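Local coordinates for protein peroxiredoxin (Akkermansia muciniphila, PDB 6KHX) that probably reduces hydrogen peroxide and organic hydroperoxides with a reactive cysteine, as a typical 2-Cys peroxiredoxin, at residues K107-E120 and N131-I143. Sequence-based numbering, arbitrary orientation.
Sequences KTISADYGVLAGDE and NGELIAYRGLFLI
Y137 N donates to V115 O at 2.9 Å, nearly straight at 170°, and A117 N donates to I135 O at 2.7 Å; these two backbone bonds bridge L116 to A136. Farther along, D119 and N131 form an antiparallel hydrogen-bonded pair, with D119 N to N131 O at 2.8 Å and N131 N to D119 O at 2.6 Å. The register slips by two residues between the pairings, across the glycines G118 and G132 and the inverse gamma turn centred on L134.

One side chain adds a polar link: K107, at the helix N-cap, reaches across L134 and bends at its last torsion (chi4 -70°), bringing NZ to L134 O at 2.7 Å, while its CD and CE cross over L134 CB at about a right angle to that side chain. N106 of a second subunit hydrogen-bonds to L134 N and G132 O, tying this turn to the subunit interface.

Apolar contacts are led by an edge-to-face aromatic pair. The Y113 edge points at the F141 face, with planes at 72° and CD2 above the ring centre, while V115 CG1 meets the F141 ring at its edge, in plane, 3.7 Å from CZ. The polar end of Y113, OH, is hydrogen-bonded to P9 O. Beyond V115, A117 CB packs on Y137 CE2 at 3.5 Å.

The turn leaving helix 108-112, with its Schellman motif at G114, thus lays Y113 and V115 against F141 of strand 138-143 in the central sheet of this thioredoxin-fold domain, and D119-N131 begins the two-stranded antiparallel hairpin that projects from it.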
ATOM      1  N   LYS B 107     -30.332  -6.206  10.871  1.00 30.31           N
ATOM      2  CA  LYS B 107     -29.847  -4.980  11.504  1.00 32.54           C
ATOM      3  C   LYS B 107     -29.295  -3.971  10.503  1.00 31.77           C
ATOM      4  O   LYS B 107     -28.692  -2.971  10.915  1.00 33.22           O
ATOM      5  CB  LYS B 107     -28.781  -5.266  12.571  1.00 27.56           C
ATOM      6  CG  LYS B 107     -29.185  -6.355  13.541  1.00 27.87           C
ATOM      7  CD  LYS B 107     -28.182  -6.503  14.656  1.00 31.69           C
ATOM      8  CE  LYS B 107     -28.495  -7.718  15.495  1.00 29.25           C
ATOM      9  NZ  LYS B 107     -29.734  -7.537  16.296  1.00 26.20           N
ATOM     10  N   THR B 108     -29.481  -4.196   9.199  1.00 28.04           N
ATOM     11  CA  THR B 108     -28.948  -3.261   8.213  1.00 26.50           C
ATOM     12  C   THR B 108     -29.755  -1.964   8.157  1.00 28.16           C
ATOM     13  O   THR B 108     -29.186  -0.900   7.890  1.00 26.79           O
ATOM     14  CB  THR B 108     -28.893  -3.917   6.825  1.00 25.48           C
ATOM     15  OG1 THR B 108     -30.192  -4.385   6.456  1.00 23.91           O
ATOM     16  CG2 THR B 108     -27.925  -5.096   6.816  1.00 28.26           C
ATOM     17  N   ILE B 109     -31.071  -2.022   8.393  1.00 24.83           N
ATOM     18  CA  ILE B 109     -31.876  -0.803   8.375  1.00 25.26           C
ATOM     19  C   ILE B 109     -31.481   0.101   9.535  1.00 27.61           C
ATOM     20  O   ILE B 109     -31.258   1.308   9.365  1.00 28.58           O
ATOM     21  CB  ILE B 109     -33.375  -1.142   8.421  1.00 25.37           C
ATOM     22  CG1 ILE B 109     -33.738  -2.149   7.337  1.00 26.73           C
ATOM     23  CG2 ILE B 109     -34.198   0.117   8.235  1.00 24.08           C
ATOM     24  CD1 ILE B 109     -35.169  -2.634   7.437  1.00 24.39           C
ATOM     25  N   SER B 110     -31.395  -0.476  10.735  1.00 25.55           N
ATOM     26  CA  SER B 110     -30.994   0.294  11.905  1.00 26.16           C
ATOM     27  C   SER B 110     -29.603   0.882  11.715  1.00 25.17           C
ATOM     28  O   SER B 110     -29.335   2.009  12.146  1.00 29.21           O
ATOM     29  CB  SER B 110     -31.046  -0.592  13.151  1.00 28.82           C
ATOM     30  OG  SER B 110     -32.331  -1.175  13.306  1.00 27.33           O
ATOM     31  N   ALA B 111     -28.701   0.128  11.079  1.00 25.71           N
ATOM     32  CA  ALA B 111     -27.374   0.651  10.774  1.00 25.90           C
ATOM     33  C   ALA B 111     -27.458   1.817   9.798  1.00 25.79           C
ATOM     34  O   ALA B 111     -26.847   2.868  10.014  1.00 24.46           O
ATOM     35  CB  ALA B 111     -26.483  -0.457  10.217  1.00 19.83           C
ATOM     36  N   ASP B 112     -28.226   1.650   8.719  1.00 27.88           N
ATOM     37  CA  ASP B 112     -28.319   2.687   7.694  1.00 30.49           C
ATOM     38  C   ASP B 112     -28.942   3.967   8.230  1.00 29.77           C
ATOM     39  O   ASP B 112     -28.583   5.064   7.787  1.00 27.70           O
ATOM     40  CB  ASP B 112     -29.123   2.163   6.504  1.00 27.91           C
ATOM     41  CG  ASP B 112     -28.354   1.143   5.691  1.00 30.39           C
ATOM     42  OD1 ASP B 112     -27.144   0.982   5.955  1.00 34.78           O
ATOM     43  OD2 ASP B 112     -28.961   0.485   4.815  1.00 30.41           O
ATOM     44  N   TYR B 113     -29.855   3.855   9.192  1.00 27.50           N
ATOM     45  CA  TYR B 113     -30.496   5.029   9.760  1.00 25.67           C
ATOM     46  C   TYR B 113     -29.765   5.586  10.979  1.00 27.84           C
ATOM     47  O   TYR B 113     -30.215   6.586  11.550  1.00 27.68           O
ATOM     48  CB  TYR B 113     -31.951   4.702  10.104  1.00 26.07           C
ATOM     49  CG  TYR B 113     -32.854   4.719   8.893  1.00 27.36           C
ATOM     50  CD1 TYR B 113     -32.878   3.652   7.999  1.00 24.16           C
ATOM     51  CD2 TYR B 113     -33.664   5.815   8.625  1.00 26.51           C
ATOM     52  CE1 TYR B 113     -33.696   3.671   6.880  1.00 23.63           C
ATOM     53  CE2 TYR B 113     -34.484   5.844   7.512  1.00 26.58           C
ATOM     54  CZ  TYR B 113     -34.497   4.771   6.642  1.00 28.96           C
ATOM     55  OH  TYR B 113     -35.322   4.809   5.534  1.00 27.62           O
ATOM     56  N   GLY B 114     -28.648   4.978  11.378  1.00 25.50           N
ATOM     57  CA  GLY B 114     -27.848   5.511  12.468  1.00 26.95           C
ATOM     58  C   GLY B 114     -28.467   5.370  13.844  1.00 34.53           C
ATOM     59  O   GLY B 114     -28.184   6.185  14.729  1.00 28.89           O
ATOM     60  N   VAL B 115     -29.297   4.348  14.054  1.00 24.93           N
ATOM     61  CA  VAL B 115     -29.970   4.125  15.325  1.00 26.47           C
ATOM     62  C   VAL B 115     -29.544   2.830  15.996  1.00 30.29           C
ATOM     63  O   VAL B 115     -30.074   2.499  17.063  1.00 30.24           O
ATOM     64  CB  VAL B 115     -31.502   4.144  15.154  1.00 28.26           C
ATOM     65  CG1 VAL B 115     -31.959   5.475  14.578  1.00 28.50           C
ATOM     66  CG2 VAL B 115     -31.941   2.981  14.277  1.00 23.77           C
ATOM     67  N   LEU B 116     -28.612   2.085  15.412  1.00 32.23           N
ATOM     68  CA  LEU B 116     -28.200   0.807  15.978  1.00 28.35           C
ATOM     69  C   LEU B 116     -27.275   1.048  17.161  1.00 29.90           C
ATOM     70  O   LEU B 116     -26.262   1.742  17.027  1.00 29.49           O
ATOM     71  CB  LEU B 116     -27.509  -0.046  14.923  1.00 28.74           C
ATOM     72  CG  LEU B 116     -27.295  -1.500  15.323  1.00 28.46           C
ATOM     73  CD1 LEU B 116     -28.635  -2.149  15.620  1.00 31.93           C
ATOM     74  CD2 LEU B 116     -26.586  -2.224  14.205  1.00 26.20           C
ATOM     75  N   ALA B 117     -27.633   0.497  18.320  1.00 29.08           N
ATOM     76  CA  ALA B 117     -26.792   0.587  19.503  1.00 28.75           C
ATOM     77  C   ALA B 117     -25.631  -0.404  19.416  1.00 32.70           C
ATOM     78  O   ALA B 117     -25.520  -1.201  18.479  1.00 34.69           O
ATOM     79  CB  ALA B 117     -27.619   0.345  20.761  1.00 31.74           C
ATOM     80  N   GLY B 118     -24.766  -0.369  20.425  1.00 35.08           N
ATOM     81  CA  GLY B 118     -23.652  -1.285  20.525  1.00 34.63           C
ATOM     82  C   GLY B 118     -22.382  -0.779  19.865  1.00 43.11           C
ATOM     83  O   GLY B 118     -22.363   0.199  19.115  1.00 51.10           O
ATOM     84  N   ASP B 119     -21.294  -1.473  20.178  1.00 51.20           N
ATOM     85  CA  ASP B 119     -19.961  -1.157  19.686  1.00 58.96           C
ATOM     86  C   ASP B 119     -19.310  -2.438  19.192  1.00 62.88           C
ATOM     87  O   ASP B 119     -19.325  -3.453  19.897  1.00 65.90           O
ATOM     88  CB  ASP B 119     -19.109  -0.518  20.791  1.00 64.49           C
ATOM     89  CG  ASP B 119     -17.690  -0.211  20.342  1.00 79.04           C
ATOM     90  OD1 ASP B 119     -17.439  -0.125  19.117  1.00 81.36           O
ATOM     91  OD2 ASP B 119     -16.818  -0.076  21.228  1.00 80.74           O
ATOM     92  N   GLU B 120     -18.725  -2.387  18.000  1.00 61.11           N
ATOM     93  CA  GLU B 120     -18.074  -3.541  17.401  1.00 65.74           C
ATOM     94  C   GLU B 120     -16.561  -3.370  17.428  1.00 74.48           C
ATOM     95  O   GLU B 120     -16.044  -2.258  17.280  1.00 79.99           O
ATOM     96  CB  GLU B 120     -18.528  -3.763  15.963  1.00 66.01           C
ATOM     97  CG  GLU B 120     -19.945  -4.242  15.832  1.00 65.31           C
ATOM     98  CD  GLU B 120     -20.214  -4.793  14.457  1.00 70.18           C
ATOM     99  OE1 GLU B 120     -19.259  -4.858  13.657  1.00 80.92           O
ATOM    100  OE2 GLU B 120     -21.375  -5.150  14.174  1.00 75.72           O
ATOM    101  N   ASN B 131     -19.547  -4.979  21.936  1.00 56.51           N
ATOM    102  CA  ASN B 131     -19.866  -4.485  23.266  1.00 50.95           C
ATOM    103  C   ASN B 131     -21.298  -3.978  23.254  1.00 50.84           C
ATOM    104  O   ASN B 131     -21.676  -3.186  22.384  1.00 52.28           O
ATOM    105  CB  ASN B 131     -18.904  -3.379  23.697  1.00 61.19           C
ATOM    106  CG  ASN B 131     -17.467  -3.856  23.779  1.00 72.54           C
ATOM    107  OD1 ASN B 131     -17.172  -4.876  24.409  1.00 73.79           O
ATOM    108  ND2 ASN B 131     -16.561  -3.115  23.148  1.00 75.97           N
ATOM    109  N   GLY B 132     -22.092  -4.454  24.193  1.00 46.08           N
ATOM    110  CA  GLY B 132     -23.485  -4.085  24.228  1.00 36.78           C
ATOM    111  C   GLY B 132     -24.319  -4.929  23.286  1.00 40.64           C
ATOM    112  O   GLY B 132     -23.900  -5.968  22.771  1.00 43.96           O
ATOM    113  N   GLU B 133     -25.546  -4.473  23.084  1.00 37.18           N
ATOM    114  CA  GLU B 133     -26.517  -5.164  22.253  1.00 33.76           C
ATOM    115  C   GLU B 133     -26.710  -4.390  20.957  1.00 38.17           C
ATOM    116  O   GLU B 133     -26.891  -3.167  20.978  1.00 34.54           O
ATOM    117  CB  GLU B 133     -27.845  -5.300  22.988  1.00 35.05           C
ATOM    118  CG  GLU B 133     -27.839  -6.323  24.095  1.00 33.33           C
ATOM    119  CD  GLU B 133     -29.179  -6.402  24.790  1.00 37.48           C
ATOM    120  OE1 GLU B 133     -29.599  -5.393  25.396  1.00 45.22           O
ATOM    121  OE2 GLU B 133     -29.818  -7.469  24.724  1.00 44.48           O
ATOM    122  N   LEU B 134     -26.668  -5.100  19.830  1.00 37.63           N
ATOM    123  CA  LEU B 134     -26.959  -4.494  18.532  1.00 32.86           C
ATOM    124  C   LEU B 134     -28.474  -4.474  18.361  1.00 30.72           C
ATOM    125  O   LEU B 134     -29.068  -5.285  17.645  1.00 29.36           O
ATOM    126  CB  LEU B 134     -26.264  -5.253  17.407  1.00 29.16           C
ATOM    127  CG  LEU B 134     -24.734  -5.326  17.471  1.00 33.53           C
ATOM    128  CD1 LEU B 134     -24.202  -6.249  16.393  1.00 30.68           C
ATOM    129  CD2 LEU B 134     -24.102  -3.944  17.347  1.00 30.74           C
ATOM    130  N   ILE B 135     -29.107  -3.527  19.060  1.00 27.20           N
ATOM    131  CA  ILE B 135     -30.538  -3.267  18.959  1.00 28.15           C
ATOM    132  C   ILE B 135     -30.724  -1.778  18.703  1.00 30.24           C
ATOM    133  O   ILE B 135     -29.818  -0.970  18.916  1.00 28.91           O
ATOM    134  CB  ILE B 135     -31.320  -3.696  20.220  1.00 28.67           C
ATOM    135  CG1 ILE B 135     -30.791  -2.970  21.454  1.00 32.30           C
ATOM    136  CG2 ILE B 135     -31.238  -5.203  20.428  1.00 29.98           C
ATOM    137  CD1 ILE B 135     -31.440  -3.437  22.742  1.00 35.09           C
ATOM    138  N   ALA B 136     -31.914  -1.424  18.226  1.00 31.32           N
ATOM    139  CA  ALA B 136     -32.191  -0.047  17.828  1.00 30.64           C
ATOM    140  C   ALA B 136     -32.592   0.811  19.022  1.00 33.07           C
ATOM    141  O   ALA B 136     -33.368   0.386  19.883  1.00 26.63           O
ATOM    142  CB  ALA B 136     -33.295  -0.008  16.771  1.00 26.81           C
ATOM    143  N   TYR B 137     -32.057   2.031  19.063  1.00 29.86           N
ATOM    144  CA  TYR B 137     -32.532   3.047  19.986  1.00 27.46           C
ATOM    145  C   TYR B 137     -33.887   3.584  19.520  1.00 30.79           C
ATOM    146  O   TYR B 137     -34.368   3.274  18.425  1.00 28.23           O
ATOM    147  CB  TYR B 137     -31.527   4.194  20.090  1.00 27.69           C
ATOM    148  CG  TYR B 137     -30.399   3.978  21.077  1.00 34.35           C
ATOM    149  CD1 TYR B 137     -30.650   3.900  22.446  1.00 40.40           C
ATOM    150  CD2 TYR B 137     -29.078   3.883  20.649  1.00 32.31           C
ATOM    151  CE1 TYR B 137     -29.617   3.715  23.357  1.00 35.33           C
ATOM    152  CE2 TYR B 137     -28.040   3.700  21.553  1.00 31.74           C
ATOM    153  CZ  TYR B 137     -28.318   3.615  22.904  1.00 34.36           C
ATOM    154  OH  TYR B 137     -27.297   3.437  23.807  1.00 38.42           O
ATOM    155  N   ARG B 138     -34.511   4.407  20.367  1.00 31.58           N
ATOM    156  CA  ARG B 138     -35.835   4.959  20.065  1.00 35.56           C
ATOM    157  C   ARG B 138     -35.669   6.085  19.051  1.00 32.66           C
ATOM    158  O   ARG B 138     -35.584   7.272  19.383  1.00 34.04           O
ATOM    159  CB  ARG B 138     -36.540   5.420  21.337  1.00 32.87           C
ATOM    160  CG  ARG B 138     -36.778   4.267  22.280  1.00 31.77           C
ATOM    161  CD  ARG B 138     -37.686   4.591  23.440  1.00 33.17           C
ATOM    162  NE  ARG B 138     -37.538   3.539  24.434  1.00 36.69           N
ATOM    163  CZ  ARG B 138     -38.090   2.334  24.346  1.00 35.84           C
ATOM    164  NH1 ARG B 138     -38.868   2.022  23.315  1.00 31.94           N
ATOM    165  NH2 ARG B 138     -37.864   1.440  25.300  1.00 36.09           N
ATOM    166  N   GLY B 139     -35.618   5.694  17.784  1.00 31.56           N
ATOM    167  CA  GLY B 139     -35.308   6.621  16.698  1.00 27.85           C
ATOM    168  C   GLY B 139     -36.562   6.966  15.904  1.00 28.98           C
ATOM    169  O   GLY B 139     -37.385   6.098  15.644  1.00 31.78           O
ATOM    170  N   LEU B 140     -36.678   8.220  15.487  1.00 25.33           N
ATOM    171  CA  LEU B 140     -37.861   8.619  14.731  1.00 29.40           C
ATOM    172  C   LEU B 140     -37.454   9.527  13.581  1.00 29.19           C
ATOM    173  O   LEU B 140     -36.610  10.412  13.747  1.00 27.61           O
ATOM    174  CB  LEU B 140     -38.901   9.319  15.622  1.00 25.42           C
ATOM    175  CG  LEU B 140     -40.203   9.733  14.928  1.00 29.50           C
ATOM    176  CD1 LEU B 140     -41.415   9.482  15.823  1.00 26.52           C
ATOM    177  CD2 LEU B 140     -40.151  11.195  14.493  1.00 23.30           C
ATOM    178  N   PHE B 141     -38.044   9.284  12.410  1.00 25.45           N
ATOM    179  CA  PHE B 141     -37.726  10.025  11.197  1.00 30.49           C
ATOM    180  C   PHE B 141     -39.003  10.464  10.503  1.00 31.89           C
ATOM    181  O   PHE B 141     -39.956   9.681  10.375  1.00 32.47           O
ATOM    182  CB  PHE B 141     -36.878   9.196  10.212  1.00 25.49           C
ATOM    183  CG  PHE B 141     -35.601   8.677  10.803  1.00 27.06           C
ATOM    184  CD1 PHE B 141     -35.599   7.536  11.595  1.00 26.16           C
ATOM    185  CD2 PHE B 141     -34.410   9.345  10.591  1.00 23.73           C
ATOM    186  CE1 PHE B 141     -34.433   7.068  12.149  1.00 26.08           C
ATOM    187  CE2 PHE B 141     -33.237   8.883  11.144  1.00 26.75           C
ATOM    188  CZ  PHE B 141     -33.246   7.741  11.922  1.00 29.40           C
ATOM    189  N   LEU B 142     -39.008  11.721  10.060  1.00 29.07           N
ATOM    190  CA  LEU B 142     -40.042  12.256   9.184  1.00 30.62           C
ATOM    191  C   LEU B 142     -39.505  12.270   7.755  1.00 32.98           C
ATOM    192  O   LEU B 142     -38.479  12.900   7.478  1.00 27.10           O
ATOM    193  CB  LEU B 142     -40.450  13.661   9.621  1.00 25.92           C
ATOM    194  CG  LEU B 142     -41.480  14.312   8.696  1.00 28.11           C
ATOM    195  CD1 LEU B 142     -42.711  13.414   8.573  1.00 26.63           C
ATOM    196  CD2 LEU B 142     -41.853  15.706   9.175  1.00 24.69           C
ATOM    197  N   ILE B 143     -40.189  11.564   6.856  1.00 31.58           N
ATOM    198  CA  ILE B 143     -39.788  11.415   5.463  1.00 35.10           C
ATOM    199  C   ILE B 143     -40.875  12.035   4.595  1.00 31.30           C
ATOM    200  O   ILE B 143     -42.049  11.674   4.729  1.00 33.35           O
ATOM    201  CB  ILE B 143     -39.583   9.930   5.107  1.00 34.08           C
ATOM    202  CG1 ILE B 143     -38.607   9.273   6.089  1.00 30.18           C
ATOM    203  CG2 ILE B 143     -39.096   9.780   3.689  1.00 29.62           C
ATOM    204  CD1 ILE B 143     -38.638   7.764   6.051  1.00 27.11           C
TER